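PDB 2JGP: tyrocidine synthetase 3, which forms peptide bonds in the nonribosomal assembly of the antibiotic tyrocidine, here as a bidomain of a peptidyl carrier domain and the condensation domain that follows it. Local coordinates for residues 6-11 and 69-74; 12-17 and 404-409; 84-89 and 261-266; 273-278 and 398-403. All coordinates share one frame; numbering follows the deposited sequence.

Interaction 1 of 4, residues 6-11 and 69-74; sequences APRSVW and TIQELA
Arg8 NH2 donates a hydrogen bond to Gln71 OE1, 2.9 Å long, and this is the polar half of the contact between residues 6-11 and 69-74. It reaches the amide oxygen on a lone pair in the carbonyl plane, and the N-H...O angle of 157° makes it fairly straight. The guanidinium and amide planes are only 18° apart, so the two flat groups are nearly coplanar. The same nitrogen also passes Gln71 CB at 3.4 Å, which lies at the guanidinium edge. Gln71 gets there with CG lodged between its backbone N and carbonyl carbon (chi1 64°) and the chain extended beyond. Arg8 NH2 also forms a salt bridge with Glu12 OE1; it thus has two acceptors, Gln71 OE1 and Glu12 OE1, which probably help to orient the guanidinium.

The apolar touch, the buried one, is made by Trp11 CB and Ala74 CB, 3.8 Å apart, where the backbones come closest, the CA atoms of Trp11 and Ala74 being 5.1 Å from each other. Beyond CB the indole leads away from Ala74, toward Ile77 and Phe86.

Both helix starts are capped. Ser9 OG accepts from Glu12 N at the start of helix 10-23. Thr69 caps helix 70-79, its OG1 donating to Glu72 OE2 over 2.6 Å and weakly accepting from Glu72 N. The pairing of these first and last helices is that of the four-helix bundle of peptidyl carrier domains.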
# COMPACT_ATOMS: atom_id res chain seq x y z
N ALA A 6 6.70 -8.04 18.12
CA ALA A 6 7.36 -7.67 16.86
C ALA A 6 7.13 -6.19 16.58
O ALA A 6 6.08 -5.65 16.93
CB ALA A 6 6.83 -8.52 15.72
N PRO A 7 8.11 -5.51 15.95
CA PRO A 7 7.95 -4.09 15.60
C PRO A 7 6.63 -3.81 14.90
O PRO A 7 6.22 -4.57 14.02
CB PRO A 7 9.14 -3.83 14.68
CG PRO A 7 10.19 -4.78 15.16
CD PRO A 7 9.43 -6.03 15.51
N ARG A 8 5.94 -2.74 15.30
CA ARG A 8 4.59 -2.44 14.81
C ARG A 8 4.52 -1.14 14.01
O ARG A 8 3.46 -0.76 13.51
CB ARG A 8 3.63 -2.32 15.99
CG ARG A 8 3.59 -3.54 16.88
CD ARG A 8 3.05 -3.20 18.24
NE ARG A 8 3.95 -2.34 19.00
CZ ARG A 8 3.77 -2.02 20.28
NH1 ARG A 8 2.73 -2.50 20.95
NH2 ARG A 8 4.63 -1.22 20.88
N SER A 9 5.66 -0.46 13.90
CA SER A 9 5.73 0.81 13.21
C SER A 9 7.10 0.94 12.58
O SER A 9 8.01 0.19 12.93
CB SER A 9 5.53 1.97 14.17
OG SER A 9 6.62 2.08 15.07
N VAL A 10 7.24 1.91 11.69
CA VAL A 10 8.53 2.14 11.03
C VAL A 10 9.64 2.46 12.04
O VAL A 10 10.74 1.93 11.91
CB VAL A 10 8.41 3.24 9.92
CG1 VAL A 10 8.03 4.60 10.52
CG2 VAL A 10 9.70 3.34 9.13
N TRP A 11 9.38 3.29 13.04
CA TRP A 11 10.42 3.64 14.00
C TRP A 11 10.75 2.50 14.96
O TRP A 11 11.88 2.36 15.37
CB TRP A 11 10.10 4.95 14.75
CG TRP A 11 10.31 6.14 13.87
CD1 TRP A 11 9.34 6.98 13.40
CD2 TRP A 11 11.55 6.58 13.31
NE1 TRP A 11 9.91 7.94 12.59
CE2 TRP A 11 11.26 7.72 12.51
CE3 TRP A 11 12.87 6.14 13.40
CZ2 TRP A 11 12.25 8.41 11.83
CZ3 TRP A 11 13.85 6.83 12.71
CH2 TRP A 11 13.54 7.96 11.94
N THR A 69 12.77 1.69 26.41
CA THR A 69 12.21 0.60 25.62
C THR A 69 11.96 1.04 24.19
O THR A 69 11.75 2.22 23.92
CB THR A 69 10.90 0.06 26.24
OG1 THR A 69 9.92 1.10 26.25
CG2 THR A 69 11.13 -0.46 27.66
N ILE A 70 11.98 0.08 23.27
CA ILE A 70 11.75 0.35 21.85
C ILE A 70 10.45 1.13 21.63
O ILE A 70 10.43 2.11 20.87
CB ILE A 70 11.70 -0.95 21.02
CG1 ILE A 70 13.08 -1.60 20.93
CG2 ILE A 70 11.16 -0.69 19.62
CD1 ILE A 70 14.09 -0.80 20.12
N GLN A 71 9.36 0.72 22.27
CA GLN A 71 8.07 1.37 22.02
C GLN A 71 8.05 2.81 22.52
O GLN A 71 7.50 3.69 21.86
CB GLN A 71 6.89 0.57 22.59
CG GLN A 71 6.87 0.41 24.09
CD GLN A 71 5.69 -0.43 24.57
OE1 GLN A 71 4.92 -0.94 23.77
NE2 GLN A 71 5.57 -0.58 25.88
N GLU A 72 8.68 3.07 23.66
CA GLU A 72 8.72 4.43 24.19
C GLU A 72 9.58 5.35 23.33
O GLU A 72 9.21 6.50 23.08
CB GLU A 72 9.27 4.45 25.60
CG GLU A 72 8.38 3.82 26.64
CD GLU A 72 9.07 3.74 27.98
OE1 GLU A 72 8.73 4.55 28.85
OE2 GLU A 72 9.97 2.89 28.15
N LEU A 73 10.73 4.84 22.90
CA LEU A 73 11.68 5.64 22.13
C LEU A 73 11.16 5.90 20.73
O LEU A 73 11.33 7.00 20.19
CB LEU A 73 13.05 4.95 22.09
CG LEU A 73 14.26 5.75 21.61
CD1 LEU A 73 14.49 6.99 22.47
CD2 LEU A 73 15.49 4.87 21.63
N ALA A 74 10.52 4.90 20.12
CA ALA A 74 9.84 5.10 18.83
C ALA A 74 8.75 6.16 18.92
O ALA A 74 8.64 7.01 18.04
CB ALA A 74 9.26 3.78 18.32

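Interaction 2 of 4, residues 12-17 and 404-409; sequences EARLAQ and HQDYPF
The guanidinium of Arg14 presents an edge to Asp406: OD2 of the aspartate lies almost in the guanidinium plane, and Asp406 CG is at the same edge. On the carboxylate's side the fit is less flat. The two planes are 53° apart, and Arg14 NH2 meets OD2 on its anti side, tilted out of the carboxylate plane. Phe86, in the loop after helix 70-79, makes a cation-pi contact with this guanidinium, as does Trp11.

The direct link is a salt bridge in which Arg14 NH2 donates to Asp406 OD2 over 2.9 Å, with an N-H...O angle of 161°. Only one carboxylate oxygen takes this bond, so the bridge is single rather than bidentate. A water reinforces it, accepting from Arg14 NH1 at 3.2 Å and donating to the same Asp406 OD2 at 2.9 Å. OD2 is thus gripped twice.

The backbones stay well apart, with the CA atoms of Arg14 and His404 8.5 Å from each other, and the arginine has to span the gap. It does so with CG beside the backbone N (chi1 -72°) and the chain extended from CG to NE. Arg14 NE is held in turn by Gly403 O, which helps aim the guanidinium. Asp406 is positioned through its backbone N, bonded to Gln272 OE1.

Helix 10-23 belongs to the carrier domain and the loop after helix 387-403 to the condensation domain. The arrangement is therefore a domain-interface salt bridge, a long arginine reaching from a carrier helix to a loop aspartate of its condensation partner.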
# COMPACT_ATOMS: atom_id res chain seq x y z
N GLU A 12 9.76 1.67 15.29
CA GLU A 12 10.05 0.46 16.09
C GLU A 12 10.96 -0.49 15.31
O GLU A 12 11.91 -1.05 15.87
CB GLU A 12 8.76 -0.23 16.52
CG GLU A 12 8.06 0.48 17.67
CD GLU A 12 6.86 -0.28 18.20
OE1 GLU A 12 6.21 0.25 19.13
OE2 GLU A 12 6.58 -1.40 17.71
N ALA A 13 10.69 -0.64 14.01
CA ALA A 13 11.52 -1.47 13.14
C ALA A 13 12.94 -0.92 13.01
O ALA A 13 13.90 -1.66 13.19
CB ALA A 13 10.88 -1.60 11.76
N ARG A 14 13.06 0.37 12.73
CA ARG A 14 14.37 1.01 12.56
C ARG A 14 15.21 0.90 13.83
O ARG A 14 16.38 0.52 13.78
CB ARG A 14 14.21 2.48 12.17
CG ARG A 14 13.71 2.67 10.75
CD ARG A 14 13.35 4.11 10.46
NE ARG A 14 13.05 4.27 9.04
CZ ARG A 14 12.32 5.26 8.53
NH1 ARG A 14 11.81 6.21 9.30
NH2 ARG A 14 12.09 5.29 7.22
N LEU A 15 14.61 1.23 14.96
CA LEU A 15 15.30 1.18 16.24
C LEU A 15 15.73 -0.23 16.61
O LEU A 15 16.87 -0.44 17.02
CB LEU A 15 14.42 1.74 17.36
CG LEU A 15 14.36 3.26 17.44
CD1 LEU A 15 13.15 3.72 18.28
CD2 LEU A 15 15.66 3.82 18.02
N ALA A 16 14.82 -1.19 16.46
CA ALA A 16 15.08 -2.58 16.83
C ALA A 16 16.28 -3.11 16.07
O ALA A 16 17.12 -3.79 16.65
CB ALA A 16 13.86 -3.44 16.56
N GLN A 17 16.34 -2.79 14.78
CA GLN A 17 17.47 -3.16 13.91
C GLN A 17 18.79 -2.60 14.42
O GLN A 17 19.79 -3.31 14.49
CB GLN A 17 17.17 -2.69 12.48
CG GLN A 17 18.37 -2.43 11.56
CD GLN A 17 18.67 -0.93 11.35
OE1 GLN A 17 17.77 -0.06 11.31
NE2 GLN A 17 19.95 -0.63 11.19
N HIS A 404 13.25 1.26 5.21
CA HIS A 404 13.77 2.06 4.11
C HIS A 404 12.70 2.37 3.08
O HIS A 404 12.99 2.51 1.89
CB HIS A 404 14.97 1.36 3.49
CG HIS A 404 16.10 1.19 4.46
ND1 HIS A 404 16.16 0.14 5.35
CD2 HIS A 404 17.17 1.97 4.71
CE1 HIS A 404 17.24 0.26 6.09
NE2 HIS A 404 17.87 1.36 5.73
N GLN A 405 11.46 2.54 3.55
CA GLN A 405 10.32 2.78 2.67
C GLN A 405 10.22 4.21 2.11
O GLN A 405 9.43 4.47 1.20
CB GLN A 405 9.01 2.43 3.39
CG GLN A 405 8.57 3.45 4.44
CD GLN A 405 7.25 3.07 5.06
OE1 GLN A 405 6.19 3.53 4.63
NE2 GLN A 405 7.30 2.20 6.06
N ASP A 406 11.03 5.13 2.64
CA ASP A 406 10.96 6.53 2.21
C ASP A 406 11.88 6.81 1.03
O ASP A 406 12.60 7.82 0.99
CB ASP A 406 11.23 7.46 3.39
CG ASP A 406 10.15 7.36 4.45
OD1 ASP A 406 8.97 7.60 4.12
OD2 ASP A 406 10.47 7.04 5.61
N TYR A 407 11.85 5.89 0.07
CA TYR A 407 12.50 6.04 -1.22
C TYR A 407 11.46 5.69 -2.28
O TYR A 407 11.04 4.54 -2.35
CB TYR A 407 13.71 5.11 -1.31
CG TYR A 407 14.51 5.24 -2.58
CD1 TYR A 407 15.13 6.44 -2.92
CD2 TYR A 407 14.69 4.15 -3.43
CE1 TYR A 407 15.87 6.56 -4.08
CE2 TYR A 407 15.43 4.26 -4.59
CZ TYR A 407 16.02 5.46 -4.91
OH TYR A 407 16.77 5.57 -6.06
N PRO A 408 11.01 6.68 -3.08
CA PRO A 408 10.00 6.43 -4.11
C PRO A 408 10.39 5.32 -5.09
O PRO A 408 11.52 5.30 -5.59
CB PRO A 408 9.93 7.78 -4.84
CG PRO A 408 10.37 8.78 -3.85
CD PRO A 408 11.41 8.09 -3.02
N PHE A 409 9.45 4.42 -5.37
CA PHE A 409 9.66 3.36 -6.35
C PHE A 409 10.07 3.95 -7.71
O PHE A 409 10.86 3.35 -8.43
CB PHE A 409 8.41 2.48 -6.50
CG PHE A 409 8.63 1.27 -7.37
CD1 PHE A 409 9.34 0.18 -6.89
CD2 PHE A 409 8.15 1.24 -8.67
CE1 PHE A 409 9.55 -0.93 -7.69
CE2 PHE A 409 8.36 0.12 -9.48
CZ PHE A 409 9.07 -0.96 -8.99
O HOH W 1 9.23 7.67 8.20

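Interaction 3 of 4, residues 84-89 and 261-266; sequences NVFSIE and QEFSQS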
# COMPACT_ATOMS: atom_id res chain seq x y z
N ASN A 84 14.82 15.78 13.60
CA ASN A 84 14.19 14.65 12.93
C ASN A 84 13.85 15.07 11.50
O ASN A 84 12.88 15.79 11.27
CB ASN A 84 12.92 14.22 13.69
CG ASN A 84 12.20 13.06 13.02
OD1 ASN A 84 12.56 12.62 11.92
ND2 ASN A 84 11.17 12.55 13.68
N VAL A 85 14.66 14.62 10.54
CA VAL A 85 14.46 15.02 9.15
C VAL A 85 13.24 14.35 8.51
O VAL A 85 12.89 14.69 7.38
CB VAL A 85 15.71 14.74 8.28
CG1 VAL A 85 16.92 15.52 8.79
CG2 VAL A 85 16.00 13.25 8.23
N PHE A 86 12.62 13.39 9.21
CA PHE A 86 11.40 12.71 8.75
C PHE A 86 10.11 13.40 9.18
O PHE A 86 9.02 12.98 8.79
CB PHE A 86 11.37 11.26 9.26
CG PHE A 86 12.36 10.37 8.59
CD1 PHE A 86 13.67 10.28 9.06
CD2 PHE A 86 12.00 9.61 7.50
CE1 PHE A 86 14.58 9.45 8.45
CE2 PHE A 86 12.91 8.77 6.87
CZ PHE A 86 14.20 8.69 7.35
N SER A 87 10.22 14.44 9.99
CA SER A 87 9.06 15.13 10.53
C SER A 87 8.33 15.94 9.46
O SER A 87 8.94 16.70 8.72
CB SER A 87 9.49 16.05 11.67
OG SER A 87 8.42 16.87 12.10
N ILE A 88 7.01 15.76 9.40
CA ILE A 88 6.16 16.49 8.46
C ILE A 88 5.32 17.51 9.23
O ILE A 88 4.45 17.13 10.02
CB ILE A 88 5.24 15.54 7.67
CG1 ILE A 88 6.07 14.52 6.90
CG2 ILE A 88 4.37 16.33 6.70
CD1 ILE A 88 5.23 13.43 6.27
N GLU A 89 5.58 18.79 8.99
CA GLU A 89 4.89 19.89 9.67
C GLU A 89 4.17 20.78 8.66
O GLU A 89 4.50 20.76 7.47
CB GLU A 89 5.90 20.72 10.47
CG GLU A 89 6.75 19.91 11.44
CD GLU A 89 5.97 19.42 12.64
OE1 GLU A 89 5.57 18.24 12.66
OE2 GLU A 89 5.75 20.23 13.57
N GLN A 261 10.09 16.61 -1.00
CA GLN A 261 11.09 17.35 -1.78
C GLN A 261 12.31 17.75 -0.94
O GLN A 261 13.45 17.56 -1.35
CB GLN A 261 10.48 18.60 -2.41
CG GLN A 261 11.44 19.35 -3.32
CD GLN A 261 10.82 20.60 -3.89
OE1 GLN A 261 10.40 21.49 -3.16
NE2 GLN A 261 10.77 20.67 -5.22
N GLU A 262 12.06 18.32 0.24
CA GLU A 262 13.14 18.67 1.16
C GLU A 262 13.95 17.44 1.54
O GLU A 262 15.18 17.46 1.51
CB GLU A 262 12.58 19.31 2.44
CG GLU A 262 11.98 20.69 2.22
CD GLU A 262 11.19 21.18 3.42
OE1 GLU A 262 10.89 22.39 3.46
OE2 GLU A 262 10.86 20.37 4.31
N PHE A 263 13.24 16.37 1.89
CA PHE A 263 13.87 15.12 2.33
C PHE A 263 14.80 14.55 1.26
O PHE A 263 15.85 13.99 1.59
CB PHE A 263 12.80 14.09 2.68
CG PHE A 263 13.35 12.81 3.22
CD1 PHE A 263 13.92 12.77 4.48
CD2 PHE A 263 13.29 11.65 2.47
CE1 PHE A 263 14.44 11.60 4.98
CE2 PHE A 263 13.81 10.47 2.96
CZ PHE A 263 14.37 10.44 4.23
N SER A 264 14.43 14.72 -0.00
CA SER A 264 15.20 14.19 -1.12
C SER A 264 16.65 14.68 -1.15
O SER A 264 17.51 14.03 -1.75
CB SER A 264 14.52 14.53 -2.45
OG SER A 264 14.72 15.89 -2.78
N GLN A 265 16.92 15.82 -0.51
CA GLN A 265 18.26 16.41 -0.44
C GLN A 265 19.05 16.03 0.81
O GLN A 265 20.13 16.57 1.04
CB GLN A 265 18.17 17.94 -0.54
CG GLN A 265 18.25 18.49 -1.95
CD GLN A 265 17.05 18.15 -2.80
OE1 GLN A 265 17.19 17.72 -3.95
NE2 GLN A 265 15.85 18.34 -2.24
N SER A 266 18.53 15.11 1.62
CA SER A 266 19.13 14.80 2.91
C SER A 266 20.08 13.60 2.84
O SER A 266 20.02 12.78 1.91
CB SER A 266 18.03 14.53 3.94
OG SER A 266 17.35 13.32 3.65
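Phe86 lays one face of its ring against the outer end of Phe263: CE1 of Phe263 stands 3.7 Å above the Phe86 plane, offset toward the rim. The closest pair is Phe86 CE2 with Phe263 CZ at 3.4 Å. With centroids 4.8 Å apart and planes at 50°, the rings meet obliquely, in neither a parallel stack nor a T shape. Phe263 stretches out from its helix because CG is anti to the backbone N (chi1 -176°).

Val85 adds a second, looser touch. Its CG2 meets the edge of the Phe263 ring, 4.0 Å from CE1, while the carbonyl Val85 O lies 3.6 Å from Phe263 CD1.

Local bonds shape both backbones. Asn84 OD1 accepts from Phe86 N at 2.8 Å, forming an Asx turn, with the donor above the carbonyl plane. Within residues 261-266, Phe263 O accepts from both Ser266 N and Ser266 OG, the hydroxyl bond measuring 2.6 Å.

Phe263 also stacks on Trp259, one turn earlier in helix 253-263, and Val85, Phe86 and Phe263 all touch Ala268 of helix 267-279. The loop after helix 70-79, probably the link between the domains, is thus seated against these two successive condensation-domain helices, while Phe86 reaches back to Trp11 of helix 10-23.

Interaction 4 of 4, residues 273-278 and 398-403; sequences EAYWLQ and ALDAYG. With NA (sodium ion), chain F.
Tyr275 swings its CG opposite the backbone N (chi1 172°), sending the phenol across to Asp400, whose own CG sits beside its backbone N. These settings bring Tyr275 OH to 3.3 Å from Asp400 CB, with the two side chains crossing at about a right angle. The ring and carboxylate planes are 73° apart. No direct hydrogen bond joins the segments; instead a water accepts from Tyr275 OH and donates to Asp400 OD2, 2.6 Å from each.

The other carboxylate oxygen faces the metal: Asp400 OD1 binds sodium at 2.7 Å, together with Gln396 and two waters at 2.3 and 2.1 Å from the ion. One aspartate therefore serves two tasks, OD1 holding the cation and OD2 taking the bridging water.

Helices 267-279 and 387-403, both of the condensation domain, run roughly antiparallel here, their short segments at 138° and 10.3 Å apart at closest approach. That spacing is filled by the large aromatic residues of one helix against the small Ala401 of the other. Ala401 CB meets the indole obliquely, 3.7 Å from Trp276 CH2. Tyr275 CD2 lies over the centre of the indole on one face, and Trp276 NE1 is hydrogen-bonded to His404 O.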
# COMPACT_ATOMS: atom_id res chain seq x y z
N GLU A 273 17.87 5.28 -0.06
CA GLU A 273 18.21 4.86 -1.42
C GLU A 273 19.25 3.74 -1.42
O GLU A 273 19.07 2.74 -2.12
CB GLU A 273 18.74 6.05 -2.22
CG GLU A 273 19.25 5.70 -3.61
CD GLU A 273 19.65 6.92 -4.40
OE1 GLU A 273 18.93 7.26 -5.36
OE2 GLU A 273 20.68 7.54 -4.05
N ALA A 274 20.32 3.93 -0.66
CA ALA A 274 21.46 3.01 -0.63
C ALA A 274 21.03 1.58 -0.35
O ALA A 274 21.56 0.64 -0.96
CB ALA A 274 22.48 3.45 0.40
N TYR A 275 20.08 1.41 0.57
CA TYR A 275 19.55 0.09 0.88
C TYR A 275 19.04 -0.62 -0.37
O TYR A 275 19.35 -1.79 -0.60
CB TYR A 275 18.44 0.15 1.94
CG TYR A 275 17.78 -1.20 2.11
CD1 TYR A 275 18.35 -2.17 2.93
CD2 TYR A 275 16.62 -1.52 1.41
CE1 TYR A 275 17.77 -3.41 3.06
CE2 TYR A 275 16.04 -2.76 1.53
CZ TYR A 275 16.61 -3.70 2.36
OH TYR A 275 16.01 -4.94 2.47
N TRP A 276 18.26 0.09 -1.18
CA TRP A 276 17.63 -0.49 -2.36
C TRP A 276 18.63 -0.73 -3.49
O TRP A 276 18.54 -1.73 -4.20
CB TRP A 276 16.49 0.41 -2.83
CG TRP A 276 15.36 0.41 -1.85
CD1 TRP A 276 15.00 1.43 -1.03
CD2 TRP A 276 14.49 -0.68 -1.54
NE1 TRP A 276 13.94 1.06 -0.25
CE2 TRP A 276 13.60 -0.24 -0.54
CE3 TRP A 276 14.37 -1.99 -2.03
CZ2 TRP A 276 12.60 -1.06 -0.01
CZ3 TRP A 276 13.37 -2.80 -1.51
CH2 TRP A 276 12.50 -2.32 -0.51
N LEU A 277 19.59 0.18 -3.64
CA LEU A 277 20.62 0.03 -4.67
C LEU A 277 21.50 -1.18 -4.36
O LEU A 277 21.84 -1.94 -5.27
CB LEU A 277 21.45 1.31 -4.80
CG LEU A 277 20.66 2.57 -5.19
CD1 LEU A 277 21.61 3.72 -5.49
CD2 LEU A 277 19.74 2.30 -6.38
N GLN A 278 21.84 -1.36 -3.09
CA GLN A 278 22.58 -2.54 -2.63
C GLN A 278 21.78 -3.81 -2.88
O GLN A 278 22.30 -4.78 -3.43
CB GLN A 278 22.89 -2.43 -1.13
CG GLN A 278 23.97 -1.41 -0.77
CD GLN A 278 23.91 -0.93 0.68
OE1 GLN A 278 24.61 0.02 1.04
NE2 GLN A 278 23.08 -1.56 1.50
N ALA A 398 11.58 -7.86 5.10
CA ALA A 398 10.38 -7.03 5.19
C ALA A 398 10.61 -5.85 6.13
O ALA A 398 10.33 -4.71 5.78
CB ALA A 398 9.19 -7.86 5.66
N LEU A 399 11.14 -6.14 7.32
CA LEU A 399 11.45 -5.10 8.28
C LEU A 399 12.47 -4.11 7.71
O LEU A 399 12.31 -2.91 7.87
CB LEU A 399 11.99 -5.71 9.58
CG LEU A 399 10.96 -6.49 10.41
CD1 LEU A 399 11.64 -7.18 11.59
CD2 LEU A 399 9.86 -5.56 10.89
N ASP A 400 13.49 -4.62 7.03
CA ASP A 400 14.50 -3.77 6.38
C ASP A 400 13.84 -2.90 5.32
O ASP A 400 14.14 -1.71 5.22
CB ASP A 400 15.61 -4.61 5.74
CG ASP A 400 16.51 -5.28 6.77
OD1 ASP A 400 16.47 -4.92 7.96
OD2 ASP A 400 17.29 -6.19 6.37
N ALA A 401 12.93 -3.49 4.55
CA ALA A 401 12.19 -2.76 3.51
C ALA A 401 11.35 -1.64 4.12
O ALA A 401 11.39 -0.50 3.66
CB ALA A 401 11.31 -3.72 2.72
N TYR A 402 10.59 -1.97 5.17
CA TYR A 402 9.77 -0.98 5.86
C TYR A 402 10.63 0.14 6.47
O TYR A 402 10.24 1.30 6.44
CB TYR A 402 8.90 -1.62 6.95
CG TYR A 402 7.96 -2.71 6.48
CD1 TYR A 402 7.61 -3.76 7.32
CD2 TYR A 402 7.44 -2.71 5.18
CE1 TYR A 402 6.76 -4.78 6.90
CE2 TYR A 402 6.58 -3.73 4.76
CZ TYR A 402 6.25 -4.75 5.62
OH TYR A 402 5.41 -5.76 5.21
N GLY A 403 11.79 -0.23 6.99
CA GLY A 403 12.74 0.75 7.53
C GLY A 403 13.33 1.67 6.47
O GLY A 403 13.88 2.73 6.79
NA NA F . 15.72 -5.61 10.47
O HOH W 2 17.33 -6.68 3.79
O HOH W 3 15.51 -6.10 12.75
O HOH W 4 15.04 -3.69 9.94

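Interaction 1 lies within the carrier domain, interaction 4 within the condensation domain, and interaction 2 connects the two domains. Interactions 1 and 2 share helix 10-23, with centres 12 Å apart. Interaction 2 is still nearer to interaction 4, at 7 Å between centres, and His404 O to Trp276 NE1 (2.8 Å) joins them directly. Phe86 of interaction 3 is a common neighbour: its CE2 lies 3.3 Å from Asp406 OD2, and its CD1 3.6 Å from Trp11 CZ2. Sodium is bound in interaction 4 and is about 8 Å from the Arg14 side chain and about 12 Å from that of Trp11, placing it close to the domain interface.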